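Local coordinates for protein N-acetylglucosamine-specific lectin (Saxidomus purpuratus, PDB 6A7T) that binds N-acetyl-D-glucosamine through a C-type lectin fold whose carbohydrate recognition does not depend on calcium, at residues Tyr39-Thr44 with Asp72-Val77; His85-Gly90 with Pro149-Thr154; Gly91-Glu96 with Asp119-Cys124; Pro115-Ala120 with Trp137-Asp142. All coordinates share one frame; numbering follows the deposited sequence.

Contact 1: residues Tyr39-Thr44 with Asp72-Val77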
# COMPACT_ATOMS: atom_id res chain seq x y z
N TYR A 39 -7.43 3.08 5.97
CA TYR A 39 -7.97 4.41 6.18
C TYR A 39 -9.41 4.35 6.68
O TYR A 39 -10.25 3.60 6.14
CB TYR A 39 -7.96 5.19 4.88
CG TYR A 39 -6.60 5.36 4.26
CD1 TYR A 39 -6.00 4.33 3.54
CD2 TYR A 39 -5.90 6.55 4.39
CE1 TYR A 39 -4.72 4.47 3.00
CE2 TYR A 39 -4.68 6.74 3.77
CZ TYR A 39 -4.06 5.68 3.12
OH TYR A 39 -2.84 5.92 2.55
N LEU A 40 -9.72 5.31 7.58
CA LEU A 40 -11.08 5.53 8.05
C LEU A 40 -11.47 6.96 7.72
O LEU A 40 -10.82 7.89 8.21
CB LEU A 40 -11.12 5.32 9.57
CG LEU A 40 -12.50 5.54 10.22
CD1 LEU A 40 -13.50 4.54 9.73
CD2 LEU A 40 -12.41 5.47 11.72
N PHE A 41 -12.52 7.11 6.90
CA PHE A 41 -13.12 8.39 6.59
C PHE A 41 -14.26 8.59 7.59
O PHE A 41 -15.38 8.11 7.35
CB PHE A 41 -13.51 8.41 5.11
CG PHE A 41 -12.34 8.28 4.18
CD1 PHE A 41 -11.81 7.02 3.88
CD2 PHE A 41 -11.78 9.39 3.55
CE1 PHE A 41 -10.75 6.89 2.99
CE2 PHE A 41 -10.70 9.25 2.69
CZ PHE A 41 -10.19 8.01 2.40
N ASP A 42 -13.90 9.13 8.74
CA ASP A 42 -14.84 9.16 9.85
C ASP A 42 -15.73 10.41 9.76
O ASP A 42 -15.23 11.52 9.65
CB ASP A 42 -14.13 9.08 11.20
CG ASP A 42 -15.12 8.69 12.30
OD1 ASP A 42 -15.47 7.48 12.42
OD2 ASP A 42 -15.60 9.59 12.97
N GLU A 43 -17.04 10.20 9.87
CA GLU A 43 -17.99 11.26 9.60
C GLU A 43 -18.48 11.94 10.88
O GLU A 43 -19.33 12.86 10.80
CB GLU A 43 -19.13 10.67 8.78
CG GLU A 43 -18.63 10.23 7.43
CD GLU A 43 -19.73 9.89 6.45
OE1 GLU A 43 -20.86 9.60 6.94
OE2 GLU A 43 -19.46 9.93 5.24
N THR A 44 -17.99 11.51 12.03
CA THR A 44 -18.30 12.20 13.28
C THR A 44 -17.53 13.53 13.30
O THR A 44 -16.37 13.58 13.00
CB THR A 44 -17.95 11.41 14.54
OG1 THR A 44 -18.78 10.26 14.59
CG2 THR A 44 -18.13 12.20 15.81
N ASP A 72 -4.46 11.23 -4.59
CA ASP A 72 -5.50 10.86 -5.55
C ASP A 72 -6.49 9.89 -4.90
O ASP A 72 -7.73 10.03 -5.07
CB ASP A 72 -4.88 10.32 -6.86
CG ASP A 72 -4.17 11.37 -7.74
OD1 ASP A 72 -4.35 12.59 -7.52
OD2 ASP A 72 -3.38 10.95 -8.67
N PHE A 73 -6.00 8.89 -4.20
CA PHE A 73 -6.81 7.95 -3.52
C PHE A 73 -7.77 8.70 -2.61
O PHE A 73 -8.96 8.44 -2.61
CB PHE A 73 -5.96 6.95 -2.71
CG PHE A 73 -6.76 6.21 -1.68
CD1 PHE A 73 -7.70 5.27 -2.05
CD2 PHE A 73 -6.59 6.51 -0.33
CE1 PHE A 73 -8.49 4.62 -1.09
CE2 PHE A 73 -7.37 5.86 0.62
CZ PHE A 73 -8.29 4.91 0.25
N ILE A 74 -7.25 9.60 -1.76
CA ILE A 74 -8.09 10.29 -0.78
C ILE A 74 -9.16 11.09 -1.52
O ILE A 74 -10.33 11.04 -1.14
CB ILE A 74 -7.24 11.15 0.15
CG1 ILE A 74 -6.36 10.27 1.04
CG2 ILE A 74 -8.11 12.10 0.94
CD1 ILE A 74 -5.22 10.99 1.70
N ARG A 75 -8.74 11.83 -2.55
CA ARG A 75 -9.66 12.66 -3.30
C ARG A 75 -10.76 11.78 -3.88
O ARG A 75 -11.93 12.20 -3.91
CB ARG A 75 -8.93 13.46 -4.36
CG ARG A 75 -9.87 14.47 -5.04
CD ARG A 75 -9.16 15.33 -6.04
NE ARG A 75 -8.17 16.19 -5.43
CZ ARG A 75 -6.88 15.95 -5.33
NH1 ARG A 75 -6.31 14.94 -5.95
NH2 ARG A 75 -6.17 16.77 -4.57
N GLY A 76 -10.38 10.60 -4.39
CA GLY A 76 -11.36 9.62 -4.95
C GLY A 76 -12.50 9.29 -4.01
O GLY A 76 -13.65 9.19 -4.45
N VAL A 77 -12.21 9.12 -2.71
CA VAL A 77 -13.20 8.82 -1.72
C VAL A 77 -14.01 10.08 -1.38
O VAL A 77 -15.26 10.08 -1.50
CB VAL A 77 -12.56 8.19 -0.46
CG1 VAL A 77 -13.61 7.90 0.61
CG2 VAL A 77 -11.81 6.90 -0.81

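Contact 2: residues His85-Gly90 with Pro149-Thr154. With CA (calcium ion), chain C.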
# COMPACT_ATOMS: atom_id res chain seq x y z
N HIS A 85 -17.75 19.23 3.16
CA HIS A 85 -16.94 20.04 2.26
C HIS A 85 -15.49 20.15 2.74
O HIS A 85 -14.68 20.75 2.09
CB HIS A 85 -17.56 21.45 2.08
CG HIS A 85 -19.02 21.41 1.77
ND1 HIS A 85 -19.54 20.65 0.72
CD2 HIS A 85 -20.09 21.99 2.38
CE1 HIS A 85 -20.85 20.75 0.70
NE2 HIS A 85 -21.22 21.59 1.69
N TYR A 86 -15.18 19.61 3.93
CA TYR A 86 -13.79 19.56 4.40
C TYR A 86 -13.64 18.37 5.35
O TYR A 86 -14.59 17.95 5.97
CB TYR A 86 -13.36 20.84 5.11
CG TYR A 86 -14.02 21.14 6.44
CD1 TYR A 86 -15.27 21.73 6.54
CD2 TYR A 86 -13.35 20.87 7.61
CE1 TYR A 86 -15.85 21.99 7.78
CE2 TYR A 86 -13.91 21.14 8.85
CZ TYR A 86 -15.16 21.70 8.94
OH TYR A 86 -15.65 21.92 10.21
N TYR A 87 -12.41 17.85 5.40
CA TYR A 87 -12.01 16.77 6.31
C TYR A 87 -10.68 17.16 6.94
O TYR A 87 -9.77 17.48 6.23
CB TYR A 87 -11.82 15.45 5.55
CG TYR A 87 -13.06 14.78 5.05
CD1 TYR A 87 -13.70 15.24 3.91
CD2 TYR A 87 -13.58 13.65 5.67
CE1 TYR A 87 -14.82 14.60 3.40
CE2 TYR A 87 -14.71 13.01 5.18
CZ TYR A 87 -15.33 13.49 4.04
OH TYR A 87 -16.48 12.90 3.54
N TRP A 88 -10.57 16.98 8.26
CA TRP A 88 -9.26 17.18 8.93
C TRP A 88 -8.25 16.11 8.53
O TRP A 88 -8.61 14.90 8.45
CB TRP A 88 -9.43 17.16 10.45
CG TRP A 88 -10.24 18.31 10.98
CD1 TRP A 88 -11.33 18.20 11.77
CD2 TRP A 88 -10.07 19.72 10.72
NE1 TRP A 88 -11.82 19.44 12.08
CE2 TRP A 88 -11.09 20.38 11.43
CE3 TRP A 88 -9.15 20.47 9.98
CZ2 TRP A 88 -11.22 21.77 11.46
CZ3 TRP A 88 -9.29 21.85 9.99
CH2 TRP A 88 -10.32 22.47 10.71
N ILE A 89 -6.99 16.53 8.39
CA ILE A 89 -5.87 15.63 8.10
C ILE A 89 -4.71 15.95 9.05
O ILE A 89 -4.76 16.89 9.79
CB ILE A 89 -5.44 15.67 6.63
CG1 ILE A 89 -4.89 17.04 6.21
CG2 ILE A 89 -6.60 15.24 5.76
CD1 ILE A 89 -4.33 17.08 4.79
N GLY A 90 -3.73 15.09 9.01
CA GLY A 90 -2.63 15.04 9.99
C GLY A 90 -1.50 15.99 9.64
O GLY A 90 -0.33 15.58 9.67
N PRO A 149 -15.46 16.21 9.96
CA PRO A 149 -15.09 14.80 9.83
C PRO A 149 -13.56 14.78 9.69
O PRO A 149 -12.92 15.81 9.51
CB PRO A 149 -15.87 14.34 8.57
CG PRO A 149 -15.85 15.57 7.72
CD PRO A 149 -16.01 16.73 8.69
N SER A 150 -13.00 13.59 9.67
CA SER A 150 -11.52 13.45 9.65
C SER A 150 -11.16 12.13 8.98
O SER A 150 -12.04 11.30 8.75
CB SER A 150 -10.95 13.55 11.04
OG SER A 150 -11.39 12.51 11.91
N ILE A 151 -9.89 12.01 8.66
CA ILE A 151 -9.36 10.80 7.97
C ILE A 151 -8.21 10.22 8.81
O ILE A 151 -7.23 10.90 9.06
CB ILE A 151 -8.89 11.10 6.54
CG1 ILE A 151 -10.01 11.77 5.74
CG2 ILE A 151 -8.43 9.83 5.86
CD1 ILE A 151 -9.57 12.50 4.49
N CYS A 152 -8.39 8.97 9.26
CA CYS A 152 -7.36 8.28 10.04
C CYS A 152 -6.61 7.30 9.12
O CYS A 152 -7.21 6.79 8.17
CB CYS A 152 -7.88 7.44 11.19
SG CYS A 152 -8.93 8.35 12.35
N GLU A 153 -5.31 7.15 9.34
CA GLU A 153 -4.46 6.22 8.58
C GLU A 153 -3.75 5.29 9.59
O GLU A 153 -3.22 5.77 10.55
CB GLU A 153 -3.48 7.01 7.73
CG GLU A 153 -2.55 6.16 6.87
CD GLU A 153 -1.49 6.90 6.07
OE1 GLU A 153 -1.23 8.12 6.33
OE2 GLU A 153 -0.89 6.25 5.21
N THR A 154 -3.72 3.99 9.30
CA THR A 154 -2.89 3.06 10.10
C THR A 154 -2.04 2.22 9.14
O THR A 154 -2.48 1.90 8.02
CB THR A 154 -3.74 2.15 10.99
OG1 THR A 154 -2.86 1.36 11.80
CG2 THR A 154 -4.69 1.28 10.21
CA CA C . 0.32 8.34 4.32
O HOH W 1 1.48 6.51 3.11
O HOH W 2 1.86 7.55 6.11

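Contact 3: residues Gly91-Glu96 with Asp119-Cys124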
# COMPACT_ATOMS: atom_id res chain seq x y z
N GLY A 91 -1.83 17.26 9.39
CA GLY A 91 -0.79 18.31 9.21
C GLY A 91 -1.16 19.55 9.97
O GLY A 91 -2.31 19.89 10.20
N SER A 92 -0.14 20.28 10.42
CA SER A 92 -0.34 21.41 11.28
C SER A 92 0.99 22.17 11.35
O SER A 92 2.02 21.69 10.98
CB SER A 92 -0.81 21.05 12.69
OG SER A 92 0.20 20.37 13.38
N TRP A 93 0.89 23.35 11.91
CA TRP A 93 1.98 24.26 12.11
C TRP A 93 2.91 23.71 13.18
O TRP A 93 2.49 23.42 14.29
CB TRP A 93 1.48 25.63 12.51
CG TRP A 93 2.57 26.64 12.66
CD1 TRP A 93 3.16 27.08 13.82
CD2 TRP A 93 3.20 27.35 11.59
NE1 TRP A 93 4.13 28.01 13.52
CE2 TRP A 93 4.17 28.20 12.17
CE3 TRP A 93 3.02 27.35 10.21
CZ2 TRP A 93 4.95 29.05 11.39
CZ3 TRP A 93 3.80 28.17 9.44
CH2 TRP A 93 4.75 29.02 10.03
N ASP A 94 4.17 23.60 12.80
CA ASP A 94 5.24 23.21 13.72
C ASP A 94 6.01 24.47 14.08
O ASP A 94 6.63 25.06 13.18
CB ASP A 94 6.18 22.22 13.08
CG ASP A 94 7.25 21.64 13.98
OD1 ASP A 94 8.21 22.37 14.33
OD2 ASP A 94 7.08 20.42 14.33
N ALA A 95 5.96 24.87 15.35
CA ALA A 95 6.47 26.16 15.75
C ALA A 95 7.99 26.15 15.65
O ALA A 95 8.61 27.21 15.33
CB ALA A 95 5.95 26.57 17.09
N GLU A 96 8.64 25.04 16.03
CA GLU A 96 10.11 25.01 15.98
C GLU A 96 10.61 25.18 14.53
O GLU A 96 11.58 25.96 14.29
CB GLU A 96 10.67 23.74 16.63
CG GLU A 96 10.48 23.73 18.14
CD GLU A 96 9.18 23.11 18.68
OE1 GLU A 96 8.17 23.02 17.90
OE2 GLU A 96 9.15 22.81 19.90
N ASP A 119 -2.78 30.20 3.55
CA ASP A 119 -3.00 31.62 3.62
C ASP A 119 -2.27 32.24 4.83
O ASP A 119 -1.85 33.42 4.81
CB ASP A 119 -4.49 31.91 3.72
CG ASP A 119 -4.73 33.39 3.83
OD1 ASP A 119 -4.42 34.09 2.86
OD2 ASP A 119 -5.19 33.83 4.91
N ALA A 120 -2.13 31.48 5.91
CA ALA A 120 -1.63 32.03 7.20
C ALA A 120 -0.89 30.93 7.99
O ALA A 120 -1.02 29.73 7.71
CB ALA A 120 -2.76 32.61 8.01
N ASP A 121 -0.02 31.36 8.90
CA ASP A 121 0.70 30.44 9.79
C ASP A 121 -0.25 29.94 10.87
O ASP A 121 -1.36 30.41 11.01
CB ASP A 121 1.89 31.17 10.44
CG ASP A 121 2.95 31.72 9.48
OD1 ASP A 121 2.99 31.32 8.30
OD2 ASP A 121 3.77 32.55 9.95
N GLU A 122 0.24 28.97 11.68
CA GLU A 122 -0.30 28.66 12.99
C GLU A 122 -1.65 27.95 12.87
O GLU A 122 -2.47 28.02 13.75
CB GLU A 122 -0.42 29.91 13.86
CG GLU A 122 0.93 30.59 14.02
CD GLU A 122 1.06 31.52 15.21
OE1 GLU A 122 0.02 31.93 15.77
OE2 GLU A 122 2.22 31.78 15.59
N GLY A 123 -1.82 27.22 11.78
CA GLY A 123 -3.08 26.52 11.60
C GLY A 123 -2.96 25.00 11.59
O GLY A 123 -1.89 24.42 11.81
N CYS A 124 -4.11 24.37 11.33
CA CYS A 124 -4.16 22.93 11.07
C CYS A 124 -4.75 22.70 9.68
O CYS A 124 -5.42 23.58 9.18
CB CYS A 124 -4.99 22.24 12.13
SG CYS A 124 -4.25 22.42 13.77

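Contact 4: residues Pro115-Ala120 with Trp137-Asp142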
# COMPACT_ATOMS: atom_id res chain seq x y z
N PRO A 115 -4.87 26.66 -4.25
CA PRO A 115 -4.18 27.86 -4.70
C PRO A 115 -4.05 28.88 -3.56
O PRO A 115 -5.00 29.12 -2.87
CB PRO A 115 -5.09 28.36 -5.83
CG PRO A 115 -5.98 27.20 -6.23
CD PRO A 115 -6.09 26.31 -5.00
N ASN A 116 -2.88 29.51 -3.43
CA ASN A 116 -2.64 30.62 -2.50
C ASN A 116 -2.88 30.19 -1.04
O ASN A 116 -3.45 30.97 -0.24
CB ASN A 116 -3.46 31.84 -2.87
CG ASN A 116 -3.24 32.20 -4.33
OD1 ASN A 116 -2.10 32.33 -4.77
ND2 ASN A 116 -4.32 32.26 -5.09
N ARG A 117 -2.52 28.94 -0.79
CA ARG A 117 -2.56 28.25 0.51
C ARG A 117 -1.19 27.61 0.75
O ARG A 117 -0.55 27.08 -0.15
CB ARG A 117 -3.68 27.20 0.51
CG ARG A 117 -5.10 27.74 0.44
CD ARG A 117 -5.43 28.80 1.45
NE ARG A 117 -6.82 29.21 1.41
CZ ARG A 117 -7.27 30.18 0.63
NH1 ARG A 117 -6.42 30.86 -0.11
NH2 ARG A 117 -8.55 30.50 0.64
N PRO A 118 -0.73 27.64 2.02
CA PRO A 118 -1.48 28.19 3.12
C PRO A 118 -1.62 29.72 3.16
O PRO A 118 -0.69 30.45 2.85
CB PRO A 118 -0.65 27.74 4.34
CG PRO A 118 0.76 27.62 3.79
CD PRO A 118 0.59 27.15 2.34
N ASP A 119 -2.78 30.20 3.55
CA ASP A 119 -3.00 31.62 3.62
C ASP A 119 -2.27 32.24 4.83
O ASP A 119 -1.85 33.42 4.81
CB ASP A 119 -4.49 31.91 3.72
CG ASP A 119 -4.73 33.39 3.83
OD1 ASP A 119 -4.42 34.09 2.86
OD2 ASP A 119 -5.19 33.83 4.91
N ALA A 120 -2.13 31.48 5.91
CA ALA A 120 -1.63 32.03 7.20
C ALA A 120 -0.89 30.93 7.99
O ALA A 120 -1.02 29.73 7.71
CB ALA A 120 -2.76 32.61 8.01
N TRP A 137 -5.59 20.99 -0.05
CA TRP A 137 -5.39 21.35 1.36
C TRP A 137 -5.62 22.85 1.62
O TRP A 137 -5.32 23.68 0.77
CB TRP A 137 -4.00 20.94 1.85
CG TRP A 137 -3.54 19.58 1.50
CD1 TRP A 137 -4.29 18.45 1.34
CD2 TRP A 137 -2.18 19.18 1.34
NE1 TRP A 137 -3.50 17.41 1.03
CE2 TRP A 137 -2.19 17.82 1.01
CE3 TRP A 137 -0.95 19.86 1.38
CZ2 TRP A 137 -1.04 17.10 0.76
CZ3 TRP A 137 0.18 19.14 1.07
CH2 TRP A 137 0.16 17.79 0.82
N ASN A 138 -6.23 23.17 2.79
CA ASN A 138 -6.44 24.53 3.28
C ASN A 138 -5.98 24.57 4.75
O ASN A 138 -5.99 23.52 5.44
CB ASN A 138 -7.90 24.95 3.29
CG ASN A 138 -8.09 26.39 3.64
OD1 ASN A 138 -7.30 27.20 3.18
ND2 ASN A 138 -9.08 26.71 4.46
N ASP A 139 -5.52 25.73 5.20
CA ASP A 139 -5.10 25.98 6.60
C ASP A 139 -6.21 26.70 7.34
O ASP A 139 -6.71 27.75 6.89
CB ASP A 139 -3.83 26.85 6.62
CG ASP A 139 -4.00 28.19 5.91
OD1 ASP A 139 -4.24 28.15 4.69
OD2 ASP A 139 -4.03 29.23 6.61
N HIS A 140 -6.62 26.18 8.51
CA HIS A 140 -7.64 26.73 9.33
C HIS A 140 -7.00 27.06 10.69
O HIS A 140 -6.29 26.23 11.25
CB HIS A 140 -8.82 25.75 9.53
CG HIS A 140 -9.96 26.32 10.30
ND1 HIS A 140 -10.81 27.28 9.74
CD2 HIS A 140 -10.49 26.04 11.52
CE1 HIS A 140 -11.77 27.57 10.60
NE2 HIS A 140 -11.58 26.85 11.71
N GLN A 141 -7.27 28.25 11.21
CA GLN A 141 -6.50 28.71 12.38
C GLN A 141 -7.17 28.32 13.71
O GLN A 141 -6.61 28.60 14.79
CB GLN A 141 -6.22 30.21 12.16
CG GLN A 141 -4.93 30.44 11.39
CD GLN A 141 -4.98 30.04 9.93
OE1 GLN A 141 -5.97 30.23 9.25
NE2 GLN A 141 -3.88 29.55 9.41
N ASP A 142 -8.31 27.65 13.71
CA ASP A 142 -8.88 27.16 14.92
C ASP A 142 -8.80 25.62 14.96
O ASP A 142 -9.63 24.93 14.39
CB ASP A 142 -10.33 27.59 15.08
CG ASP A 142 -11.03 26.93 16.25
OD1 ASP A 142 -10.33 26.44 17.21
OD2 ASP A 142 -12.27 26.88 16.20
O HOH W 3 -6.28 32.56 7.01

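Contact 1: residues Tyr39-Thr44 with Asp72-Val77
Phe-41 and Val-77 approach from opposite directions where strand 37-43 packs against helix 68-78, and their CH-pi contact is the first of two kinds of interaction that join these elements. With Val-77 CG1 anti to the backbone N (chi1 179°), this methyl stands over the middle of the Phe-41 ring, 3.6 Å from its centroid and almost exactly on the ring normal. Val-77 CB lies over the outer part of the same face, within 3.7 Å of Phe-41 CZ. The second kind is aromatic. Phe-73 turns an edge to a face of Tyr-39, with the ring centroids 4.9 Å apart and the planes inclined at 55°, so the pair is tilted rather than strictly perpendicular. The touching atom is Phe-73 CE2, which lies over the rim of the tyrosine ring and is 3.6 Å from Tyr-39 CD1. That same CE2 of Phe-73 reaches the edge of Phe-41, 4.0 Å from Phe-41 CZ, and thereby joins both strand rings. Farther along this edge sits Ile-74 CG2, 4.2 Å from Phe-41 CE2. Beyond the two segments, Phe-73 also stacks with Phe-34, and Ile-151 of the neighbouring strand packs against both Phe-41 and Ile-74. No hydrogen bond crosses between strand and helix; the polar end of Tyr-39 instead bonds Glu-70, a calcium ligand earlier on the helix. The chemistry is thus that of a hydrocarbon seam, specified by ring faces and edges, whose tyrosine hydroxyl is tied to Glu-70, a ligand of the calcium ion.

Contact 2: residues His85-Gly90 with Pro149-Thr154
Trp-88 and Ser-150 form a single bridge between two strands that run the same general way at 42° to each other, with Trp-88 N donating to Pro-149 O at 2.9 Å and Ile-151 N returning a bond to Trp-88 O at 3.2 Å. The second donor comes nearly along the C=O axis, and the splayed axes are consistent with the strands parting after these two bonds. Two CA-H...O contacts, from Tyr-87 to Pro-149 O and from Ser-150 to Trp-88 O, reinforce the same carbonyls. Among the side chains, Pro-149 and Tyr-87 cross at about a right angle: Pro-149 CG sits over a face of the phenol ring, 3.9 Å from its centroid and displaced toward the CD2 rim. The same Pro-149 CG also lies close to the backbone, 3.2 Å from Tyr-86 O. Ile-151 supplies the rest of the apolar packing. Its CG1 branch lies anti to the carbonyl carbon (chi1 -54°), which carries Ile-151 CD1 to within 3.9 Å of Tyr-87 CB and 4.2 Å of Ile-89 CG2. On the flank made by Trp-88 and Ser-150, the two CB atoms approach one another, and Ser-51 of helix 48-57 touches both residues. Farther along, Glu-153 grips the calcium ion with both carboxylate oxygens, alongside Thr-64, Glu-66 and Glu-70, while Cys-152 is disulfide-bonded to Cys-55. A short, buried bridge of peptide bonds and hydrocarbon therefore joins the two sheets of the C-type lectin fold, on a strand that carries a metal ligand at its far end.

Contact 3: residues Gly91-Glu96 with Asp119-Cys124
Trp-93 lays one face of its indole against the chain at Asp-121 and Glu-122, and three groups share that face. Asp-121 covers the six-membered ring, its CB 3.6 Å from the ring centroid. The carboxylate beyond is turned nearly flat to the indole, the planes 20° apart, so Asp-121 CG comes within 3.3 Å of Trp-93 CH2. Toward the five-membered ring, Glu-122 N lies 3.4 Å from Trp-93 CD2, above the plane, and Glu-122 CG follows, 4.2 Å from that ring's centroid. The glutamate carboxylate is inclined far more steeply to the indole. What swings the indole toward this turn is chi1 of -177°, which puts Trp-93 CG opposite the backbone N. Trp-93 N donates to Gly-123 O at 3.0 Å, next to the antiparallel non-hydrogen-bonded pair of Ser-92 and Cys-124. Tyr-100 meets the indole edge-to-face, and its hydroxyl bonds Ala-120 O; Cys-124 itself is tied by a disulfide to Cys-143. The indole thus packs against the turn that leads from the long loop into strand 124-130, held by CH-pi packing and one backbone bond: the exposed Asp-121 and Glu-122 cover one indole face at the surface, with the Asp-121 carboxylate itself lying on the ring.

Contact 4: residues Pro115-Ala120 with Trp137-Asp142
Arg-117 reaches across Asn-138. Arg-117 CB lies 3.9 Å from Trp-137 O. Arg-117 CG is 3.6 Å from Asn-138 OD1, and the bend at chi2 (-51°) brings CD closer to that oxygen. Arg-117 CD is near two oxygens, 3.0 Å from Asn-138 OD1 and 3.5 Å from Asp-139 OD1. Arg-117 NE donates to Asn-138 OD1 at 2.7 Å, a bent bond (133°) with the oxygen lying in the guanidinium plane, although the amide itself is turned well out of it. At the tip, NH1 bonds back to Asn-116 O. The guanidinium's rotation is thus set from two directions. Asp-139 serves the next residues: Asp-139 OD1 takes Asp-119 N at 2.8 Å and OD2 takes Ala-120 N at 3.0 Å, both from above the carboxylate plane, while Gln-141 NE2 uses the anti lone pair of OD2. The cis peptide before Pro-118 falls where C-type lectins have their Gln-Pro-Asp or Glu-Pro-Asn motif, and residues 137-139 form the Trp-Asn-Asp motif. Arg-117, Asn-138 and His-140 bind N-acetyl-D-glucosamine; Asp-119 and Asp-139 can bind a second calcium. Neither ligand occupies this chain, and the Arg-117 to Asn-138 bond probably helps pre-orient both residues, consistent with calcium-independent recognition.

How the contacts relate
The four contacts divide between two ends of the domain. Contacts 1 and 2, with centres 7 Å apart, share one sheet: Leu-40 O and Cys-152 N lie 2.9 Å apart, probably hydrogen-bonded, and Tyr-39 and Glu-153 bring both contacts to the bound calcium. Contacts 3 and 4 share Asp-119 and Ala-120, with centres 9 Å apart, and are joined where Cys-124 N probably bonds His-140 O; together they shape the sugar-binding end. Contact 2 links the ends, since strand 86-94 continues into contact 3 and Trp-88 packs on His-140 of the sugar site in contact 4. Contacts 1 and 4 lie about 20 Å apart between centres.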